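Local coordinates for oligopeptide-binding protein oppA (Lactococcus lactis, PDB 3DRF) that captures oligopeptides in a voluminous cavity and serves the OppABCDF ABC transporter in their uptake, closing around the peptide like a Venus flytrap, at residues A130-N142 with Q481-F493. Sequence-based numbering, arbitrary orientation.
Sequences AYGSDRWTDSLAN and QQDLFSAAAPYNF
With OG1 trans to its own backbone N (chi1 165°), T137 reaches D483, whose CG lies anti to its carbonyl carbon (chi1 -69°), placing OD1 between T137 and S139. T137 opens an ST turn, its OG1 accepting from S139 N, and in this family 5 solute-binding protein, of the periplasmic-binding-protein fold, the turn between helices 116-127 and 146-150 meets helix 482-485, close to the bound peptide. D483 OD1 accepts hydrogen bonds from two hydroxyls on opposite faces of the carboxylate plane, T137 OG1 on the anti side and S139 OG on the syn side, each at 2.7 Å. Short side chains suit this: a hydroxyl one bond from CB can donate at close range, and the pair probably stabilises the acid's negative charge.

Past the helix, S486 OG donates to Q482 O and accepts from D138 N at 3.1 Å. In one of its two conformers, D138 OD2 in turn accepts from A488 N at 2.9 Å, from above the carboxylate plane. A488 is small enough for its CB to pack against both D138 and the W136 indole, 3.7 Å from NE1. Y491 OH sits 3.0 Å from R135 CZ, over the guanidinium centre, at angles too poor for a hydrogen bond; it bonds instead to N55 OD1, and R135 NH1 to the peptide backbone. A water bridges the segments, donating to D134 O and W136 O and accepting from Y491 N at 3.2 Å.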
loop_
_atom_site.group_PDB
_atom_site.type_symbol
_atom_site.label_atom_id
_atom_site.label_comp_id
_atom_site.label_asym_id
_atom_site.label_seq_id
_atom_site.Cartn_x
_atom_site.Cartn_y
_atom_site.Cartn_z
ATOM N N ALA A 130 17.325 13.086 -2.125
ATOM C CA ALA A 130 17.016 14.488 -1.771
ATOM C C ALA A 130 15.508 14.824 -1.789
ATOM O O ALA A 130 15.104 15.695 -1.133
ATOM C CB ALA A 130 17.834 15.483 -2.663
ATOM N N TYR A 131 14.707 14.084 -2.573
ATOM C CA TYR A 131 13.241 14.289 -2.623
ATOM C C TYR A 131 12.484 13.684 -1.415
ATOM O O TYR A 131 11.373 13.980 -1.214
ATOM C CB TYR A 131 12.615 13.738 -3.945
ATOM C CG TYR A 131 13.184 14.349 -5.237
ATOM C CD1 TYR A 131 14.133 13.636 -5.981
ATOM C CD2 TYR A 131 12.812 15.612 -5.663
ATOM C CE1 TYR A 131 14.679 14.162 -7.138
ATOM C CE2 TYR A 131 13.332 16.167 -6.862
ATOM C CZ TYR A 131 14.280 15.443 -7.583
ATOM O OH TYR A 131 14.839 15.923 -8.719
ATOM N N GLY A 132 13.140 12.811 -0.639
ATOM C CA GLY A 132 12.538 12.270 0.590
ATOM C C GLY A 132 11.609 11.064 0.373
ATOM O O GLY A 132 10.879 10.748 1.240
ATOM N N SER A 133 11.680 10.407 -0.770
ATOM C CA SER A 133 10.800 9.252 -1.006
ATOM C C SER A 133 11.088 8.102 -0.042
ATOM O O SER A 133 12.187 7.908 0.312
ATOM C CB SER A 133 10.986 8.713 -2.440
ATOM O OG SER A 133 10.103 7.620 -2.654
ATOM N N ASP A 134 10.029 7.378 0.332
ATOM C CA ASP A 134 10.153 6.172 1.168
ATOM C C ASP A 134 9.980 4.893 0.303
ATOM O O ASP A 134 9.883 3.834 0.863
ATOM C CB ASP A 134 9.051 6.238 2.247
ATOM C CG ASP A 134 9.131 7.528 3.065
ATOM O OD1 ASP A 134 10.163 7.790 3.584
ATOM O OD2 ASP A 134 8.160 8.243 3.085
ATOM N N ARG A 135 10.000 5.046 -1.031
ATOM C CA ARG A 135 9.671 3.949 -1.955
ATOM C C ARG A 135 10.876 3.256 -2.657
ATOM O O ARG A 135 10.702 2.487 -3.555
ATOM C CB ARG A 135 8.622 4.399 -2.980
ATOM C CG ARG A 135 7.242 4.699 -2.374
ATOM C CD ARG A 135 6.248 4.993 -3.532
ATOM N NE ARG A 135 4.865 5.122 -3.029
ATOM C CZ ARG A 135 4.074 4.106 -2.790
ATOM N NH1 ARG A 135 2.845 4.312 -2.372
ATOM N NH2 ARG A 135 4.493 2.886 -2.972
ATOM N N TRP A 136 12.089 3.478 -2.151
ATOM C CA TRP A 136 13.223 2.678 -2.626
ATOM C C TRP A 136 12.963 1.184 -2.238
ATOM O O TRP A 136 12.360 0.877 -1.235
ATOM C CB TRP A 136 14.585 3.216 -2.049
ATOM C CG TRP A 136 15.772 2.444 -2.672
ATOM C CD1 TRP A 136 16.503 1.523 -2.049
ATOM C CD2 TRP A 136 16.240 2.469 -4.058
ATOM N NE1 TRP A 136 17.448 0.987 -2.918
ATOM C CE2 TRP A 136 17.266 1.524 -4.162
ATOM C CE3 TRP A 136 15.859 3.188 -5.208
ATOM C CZ2 TRP A 136 17.957 1.297 -5.356
ATOM C CZ3 TRP A 136 16.524 2.960 -6.374
ATOM C CH2 TRP A 136 17.565 2.050 -6.450
ATOM N N THR A 137 13.464 0.292 -3.084
ATOM C CA THR A 137 13.186 -1.134 -2.944
ATOM C C THR A 137 14.216 -1.873 -3.802
ATOM O O THR A 137 14.732 -1.339 -4.708
ATOM C CB THR A 137 11.744 -1.451 -3.416
ATOM O OG1 THR A 137 11.676 -2.876 -3.577
ATOM C CG2 THR A 137 11.359 -0.708 -4.772
ATOM N N ASP A 138 14.511 -3.118 -3.466
ATOM C CA ASP A 138 15.431 -3.886 -4.306
ATOM C C ASP A 138 14.885 -4.176 -5.712
ATOM O O ASP A 138 15.644 -4.538 -6.597
ATOM C CB ASP A 138 15.852 -5.179 -3.609
ATOM C CG ASP A 138 16.840 -4.923 -2.497
ATOM O OD1 ASP A 138 17.926 -4.420 -2.833
ATOM O OD2 ASP A 138 16.531 -5.210 -1.317
ATOM N N SER A 139 13.585 -3.986 -5.937
ATOM C CA SER A 139 13.072 -4.171 -7.330
ATOM C C SER A 139 13.755 -3.188 -8.291
ATOM O O SER A 139 14.034 -3.519 -9.410
ATOM C CB SER A 139 11.572 -3.903 -7.381
ATOM O OG SER A 139 10.830 -4.768 -6.486
ATOM N N LEU A 140 14.008 -1.970 -7.832
ATOM C CA LEU A 140 14.597 -0.907 -8.695
ATOM C C LEU A 140 16.091 -1.114 -8.995
ATOM O O LEU A 140 16.587 -0.600 -9.919
ATOM C CB LEU A 140 14.340 0.473 -8.065
ATOM C CG LEU A 140 12.826 0.867 -8.117
ATOM C CD1 LEU A 140 12.664 2.200 -7.393
ATOM C CD2 LEU A 140 12.289 0.999 -9.568
ATOM N N ALA A 141 16.763 -1.947 -8.178
ATOM C CA ALA A 141 18.183 -2.323 -8.418
ATOM C C ALA A 141 18.416 -3.140 -9.703
ATOM O O ALA A 141 19.467 -3.250 -10.195
ATOM C CB ALA A 141 18.732 -3.062 -7.196
ATOM N N ASN A 142 17.317 -3.690 -10.215
ATOM C CA ASN A 142 17.318 -4.479 -11.458
ATOM C C ASN A 142 17.304 -3.659 -12.751
ATOM O O ASN A 142 17.458 -4.211 -13.787
ATOM C CB ASN A 142 16.178 -5.544 -11.401
ATOM C CG ASN A 142 16.041 -6.387 -12.700
ATOM O OD1 ASN A 142 16.894 -7.143 -13.026
ATOM N ND2 ASN A 142 14.940 -6.220 -13.375
ATOM N N GLN A 481 5.981 -9.483 -3.130
ATOM C CA GLN A 481 6.074 -8.591 -1.967
ATOM C C GLN A 481 7.481 -8.039 -1.719
ATOM O O GLN A 481 7.774 -7.601 -0.665
ATOM C CB GLN A 481 5.486 -9.247 -0.705
ATOM C CG GLN A 481 3.979 -9.603 -0.981
ATOM C CD GLN A 481 3.270 -10.084 0.279
ATOM O OE1 GLN A 481 3.877 -10.588 1.217
ATOM N NE2 GLN A 481 1.976 -9.941 0.280
ATOM N N GLN A 482 8.314 -8.020 -2.756
ATOM C CA GLN A 482 9.608 -7.299 -2.698
ATOM C C GLN A 482 9.441 -5.891 -2.198
ATOM O O GLN A 482 10.265 -5.447 -1.472
ATOM C CB GLN A 482 10.273 -7.217 -4.107
ATOM C CG GLN A 482 10.739 -8.622 -4.670
ATOM C CD GLN A 482 12.135 -9.010 -4.158
ATOM O OE1 GLN A 482 12.637 -8.455 -3.260
ATOM N NE2 GLN A 482 12.711 -10.026 -4.750
ATOM N N ASP A 483 8.362 -5.207 -2.601
ATOM C CA ASP A 483 8.257 -3.772 -2.285
ATOM C C ASP A 483 7.696 -3.539 -0.856
ATOM O O ASP A 483 7.663 -2.458 -0.407
ATOM C CB ASP A 483 7.450 -3.060 -3.393
ATOM C CG ASP A 483 8.214 -3.001 -4.749
ATOM O OD1 ASP A 483 9.338 -3.354 -4.809
ATOM O OD2 ASP A 483 7.564 -2.539 -5.658
ATOM N N LEU A 484 7.325 -4.595 -0.169
ATOM C CA LEU A 484 6.996 -4.555 1.274
ATOM C C LEU A 484 8.159 -4.985 2.185
ATOM O O LEU A 484 8.290 -4.476 3.263
ATOM C CB LEU A 484 5.816 -5.484 1.544
ATOM C CG LEU A 484 4.473 -5.178 0.850
ATOM C CD1 LEU A 484 3.410 -6.117 1.399
ATOM C CD2 LEU A 484 3.995 -3.711 1.055
ATOM N N PHE A 485 8.948 -5.959 1.749
ATOM C CA PHE A 485 9.877 -6.652 2.670
ATOM C C PHE A 485 11.346 -6.738 2.223
ATOM O O PHE A 485 12.154 -7.163 2.968
ATOM C CB PHE A 485 9.366 -8.054 2.946
ATOM C CG PHE A 485 8.033 -8.063 3.673
ATOM C CD1 PHE A 485 7.884 -7.487 4.929
ATOM C CD2 PHE A 485 6.958 -8.630 3.060
ATOM C CE1 PHE A 485 6.660 -7.473 5.552
ATOM C CE2 PHE A 485 5.669 -8.638 3.682
ATOM C CZ PHE A 485 5.531 -8.059 4.915
ATOM N N SER A 486 11.673 -6.308 1.020
ATOM C CA SER A 486 13.086 -6.422 0.580
ATOM C C SER A 486 14.008 -5.601 1.505
ATOM O O SER A 486 13.648 -4.603 2.065
ATOM C CB SER A 486 13.271 -6.054 -0.918
ATOM O OG SER A 486 13.038 -4.658 -1.175
ATOM N N ALA A 487 15.235 -6.087 1.591
ATOM C CA ALA A 487 16.219 -5.554 2.504
ATOM C C ALA A 487 16.433 -4.034 2.340
ATOM O O ALA A 487 16.674 -3.386 3.295
ATOM C CB ALA A 487 17.540 -6.304 2.331
ATOM N N ALA A 488 16.353 -3.549 1.102
ATOM C CA ALA A 488 16.573 -2.108 0.847
ATOM C C ALA A 488 15.350 -1.200 1.055
ATOM O O ALA A 488 15.485 -0.029 0.970
ATOM C CB ALA A 488 17.065 -1.919 -0.589
ATOM N N ALA A 489 14.187 -1.768 1.346
ATOM C CA ALA A 489 12.948 -0.996 1.405
ATOM C C ALA A 489 12.621 -0.449 2.804
ATOM O O ALA A 489 12.412 -1.221 3.680
ATOM C CB ALA A 489 11.760 -1.933 0.988
ATOM N N PRO A 490 12.423 0.856 2.949
ATOM C CA PRO A 490 11.911 1.425 4.215
ATOM C C PRO A 490 10.480 0.940 4.552
ATOM O O PRO A 490 10.068 1.002 5.642
ATOM C CB PRO A 490 11.854 2.935 3.912
ATOM C CG PRO A 490 12.907 3.175 2.900
ATOM C CD PRO A 490 12.826 1.915 1.990
ATOM N N TYR A 491 9.772 0.377 3.568
ATOM C CA TYR A 491 8.436 -0.179 3.851
ATOM C C TYR A 491 8.458 -1.483 4.714
ATOM O O TYR A 491 7.467 -1.864 5.195
ATOM C CB TYR A 491 7.694 -0.461 2.551
ATOM C CG TYR A 491 6.970 0.744 1.924
ATOM C CD1 TYR A 491 7.239 2.049 2.293
ATOM C CD2 TYR A 491 6.046 0.537 0.922
ATOM C CE1 TYR A 491 6.569 3.110 1.695
ATOM C CE2 TYR A 491 5.386 1.600 0.325
ATOM C CZ TYR A 491 5.655 2.874 0.705
ATOM O OH TYR A 491 4.949 3.926 0.081
ATOM N N ASN A 492 9.649 -2.054 4.914
ATOM C CA ASN A 492 9.860 -3.116 5.896
ATOM C C ASN A 492 9.938 -2.439 7.277
ATOM O O ASN A 492 10.972 -2.127 7.765
ATOM C CB ASN A 492 11.141 -3.922 5.557
ATOM C CG ASN A 492 11.298 -5.181 6.458
ATOM O OD1 ASN A 492 11.029 -5.157 7.584
ATOM N ND2 ASN A 492 11.719 -6.266 5.883
ATOM N N PHE A 493 8.765 -2.215 7.867
ATOM C CA PHE A 493 8.625 -1.310 9.050
ATOM C C PHE A 493 9.271 -1.812 10.317
ATOM O O PHE A 493 9.668 -1.048 11.114
ATOM C CB PHE A 493 7.111 -1.037 9.356
ATOM C CG PHE A 493 6.375 -0.216 8.298
ATOM C CD1 PHE A 493 7.058 0.693 7.487
ATOM C CD2 PHE A 493 5.028 -0.361 8.143
ATOM C CE1 PHE A 493 6.403 1.445 6.517
ATOM C CE2 PHE A 493 4.384 0.403 7.172
ATOM C CZ PHE A 493 5.065 1.310 6.412
HETATM O O HOH W 1 10.059 1.066 0.413
#